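Local coordinates for predicted HD superfamily hydrolase (uncultured Thermotogales bacterium, PDB 2PQ7), which probably acts as a metal-dependent hydrolase of the HD superfamily, holding ferric iron in a pocket among its helices, at residues S46-R51 with Q129-L134. Residues are numbered along the deposited sequence; the frame is centred on the assembly and turned at random. Where two conformers were deposited one is given.
Sequences SEIASR and QDADRL. With FE (Fe (III) ion), chain C.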
loop_
_atom_site.group_PDB
_atom_site.type_symbol
_atom_site.label_atom_id
_atom_site.label_comp_id
_atom_site.label_asym_id
_atom_site.label_seq_id
_atom_site.Cartn_x
_atom_site.Cartn_y
_atom_site.Cartn_z
ATOM N N SER A 46 -0.954 -16.989 16.966
ATOM C CA SER A 46 0.293 -17.427 17.588
ATOM C C SER A 46 0.857 -16.301 18.478
ATOM O O SER A 46 1.246 -16.523 19.635
ATOM C CB SER A 46 1.306 -17.770 16.508
ATOM O OG SER A 46 2.509 -18.178 17.088
ATOM N N GLU A 47 0.871 -15.096 17.935
ATOM C CA GLU A 47 1.349 -13.917 18.679
ATOM C C GLU A 47 0.481 -13.676 19.925
ATOM O O GLU A 47 0.963 -13.565 21.090
ATOM C CB GLU A 47 1.276 -12.676 17.786
ATOM C CG GLU A 47 1.948 -12.766 16.413
ATOM N N ILE A 48 -0.828 -13.673 19.701
ATOM C CA ILE A 48 -1.753 -13.344 20.759
ATOM C C ILE A 48 -1.662 -14.386 21.902
ATOM O O ILE A 48 -1.496 -14.028 23.088
ATOM C CB ILE A 48 -3.177 -13.243 20.228
ATOM C CG1 ILE A 48 -3.295 -12.050 19.270
ATOM C CG2 ILE A 48 -4.168 -13.124 21.376
ATOM C CD1 ILE A 48 -4.552 -12.112 18.424
ATOM N N ALA A 49 -1.795 -15.672 21.568
ATOM C CA ALA A 49 -1.775 -16.733 22.580
ATOM C C ALA A 49 -0.451 -16.763 23.372
ATOM O O ALA A 49 -0.431 -16.928 24.596
ATOM C CB ALA A 49 -2.063 -18.070 21.926
ATOM N N SER A 50 0.648 -16.585 22.674
ATOM C CA SER A 50 1.938 -16.515 23.339
ATOM C C SER A 50 1.998 -15.361 24.322
ATOM O O SER A 50 2.334 -15.522 25.495
ATOM C CB SER A 50 3.040 -16.350 22.306
ATOM O OG SER A 50 3.205 -17.538 21.599
ATOM N N ARG A 51 1.634 -14.181 23.885
ATOM C CA ARG A 51 1.739 -13.018 24.776
ATOM C C ARG A 51 0.694 -13.003 25.903
ATOM O O ARG A 51 0.943 -12.480 26.978
ATOM C CB ARG A 51 1.666 -11.728 23.977
ATOM C CG ARG A 51 2.902 -11.555 23.118
ATOM C CD ARG A 51 2.871 -10.317 22.275
ATOM N NE ARG A 51 4.044 -10.265 21.399
ATOM N N GLN A 129 -11.320 -14.970 17.273
ATOM C CA GLN A 129 -12.016 -13.841 16.707
ATOM C C GLN A 129 -11.115 -12.632 16.563
ATOM O O GLN A 129 -11.109 -12.003 15.498
ATOM C CB GLN A 129 -13.266 -13.524 17.493
ATOM C CG GLN A 129 -14.107 -12.539 16.790
ATOM C CD GLN A 129 -15.518 -12.485 17.376
ATOM O OE1 GLN A 129 -15.733 -11.981 18.473
ATOM N NE2 GLN A 129 -16.485 -13.003 16.640
ATOM N N ASP A 130 -10.272 -12.342 17.549
ATOM C CA ASP A 130 -9.348 -11.263 17.424
ATOM C C ASP A 130 -8.394 -11.477 16.254
ATOM O O ASP A 130 -8.122 -10.549 15.481
ATOM C CB ASP A 130 -8.496 -11.100 18.684
ATOM C CG ASP A 130 -9.227 -10.458 19.848
ATOM O OD1 ASP A 130 -10.405 -9.987 19.698
ATOM O OD2 ASP A 130 -8.581 -10.380 20.931
ATOM N N ALA A 131 -7.818 -12.655 16.181
ATOM C CA ALA A 131 -6.847 -13.019 15.158
ATOM C C ALA A 131 -7.428 -12.889 13.740
ATOM O O ALA A 131 -6.746 -12.433 12.786
ATOM C CB ALA A 131 -6.372 -14.431 15.400
ATOM N N ASP A 132 -8.685 -13.285 13.611
ATOM C CA ASP A 132 -9.415 -13.235 12.337
ATOM C C ASP A 132 -9.643 -11.775 11.970
ATOM O O ASP A 132 -9.296 -11.330 10.852
ATOM C CB ASP A 132 -10.742 -13.953 12.509
ATOM C CG ASP A 132 -11.502 -14.163 11.203
ATOM O OD1 ASP A 132 -10.851 -14.516 10.181
ATOM O OD2 ASP A 132 -12.742 -14.007 11.234
ATOM N N ARG A 133 -10.164 -11.003 12.926
ATOM C CA ARG A 133 -10.531 -9.621 12.608
ATOM C C ARG A 133 -9.330 -8.739 12.394
ATOM O O ARG A 133 -9.404 -7.784 11.595
ATOM C CB ARG A 133 -11.478 -9.031 13.652
ATOM C CG ARG A 133 -12.783 -9.763 13.745
ATOM C CD ARG A 133 -13.667 -9.351 14.884
ATOM N NE ARG A 133 -14.020 -7.935 14.745
ATOM C CZ ARG A 133 -13.498 -6.912 15.433
ATOM N NH1 ARG A 133 -12.625 -7.071 16.431
ATOM N NH2 ARG A 133 -13.916 -5.688 15.142
ATOM N N LEU A 134 -8.179 -9.070 12.992
ATOM C CA LEU A 134 -6.977 -8.258 12.779
ATOM C C LEU A 134 -6.566 -8.279 11.296
ATOM O O LEU A 134 -5.862 -7.382 10.844
ATOM C CB LEU A 134 -5.780 -8.795 13.571
ATOM C CG LEU A 134 -5.627 -8.347 15.016
ATOM C CD1 LEU A 134 -4.522 -9.163 15.742
ATOM C CD2 LEU A 134 -5.289 -6.806 15.027
HETATM FE FE FE C . -11.391 -15.973 8.727
HETATM O O HOH W 1 -13.298 -16.033 9.539
#
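With CG1 of Ile48 (chi1 -66°) and CG of Leu134 (chi1 -85°) each anti to its carbonyl carbon, the two side chains reach toward each other tip to tip. The second torsion of Ile48 is extended (164°), which carries its CD1 well out from helix 35-52 to a point 4.0 Å from CD1 of Leu134. The CD1 methyl of Ile48 makes all the close contacts between 46-51 and 129-134. Ile48 CD1 lies 4.2 Å from CB of Ala131 and also touches the backbone N of that residue. Ile48 CD1 is 4.1 Å from CB of Asp130. Between 46-51 and 129-134 the bridge is this one side chain, with CA of Ile48 still 7.6 Å from CA of Ala131 and no hydrogen bond crossing between the segments, while Val41 and Ala45 of the same helix also pack on Ala131. Both helices belong to the all-helical HD domain, whose H...HD...D signature is completed here by Asp132, one residue beyond the alanine that Ile48 covers. Asp132 binds iron through OD1 at 2.1 Å, alongside His37, His66 and Asp67; its OD2 accepts a 2.7 Å hydrogen bond from a water that is also an iron ligand. Asp130 meets Ile48 through CB, while its carboxylate accepts hydrogen bonds from the backbone N atoms of Trp191 (to OD1) and Thr192 (to OD2). A further tie between the helices is the hydrogen bond from Asn44 ND2 to the carbonyl O of Ala131. Along 46-51, Ser46 O accepts from both N and OG of Ser50, which approach opposite faces of its carbonyl plane.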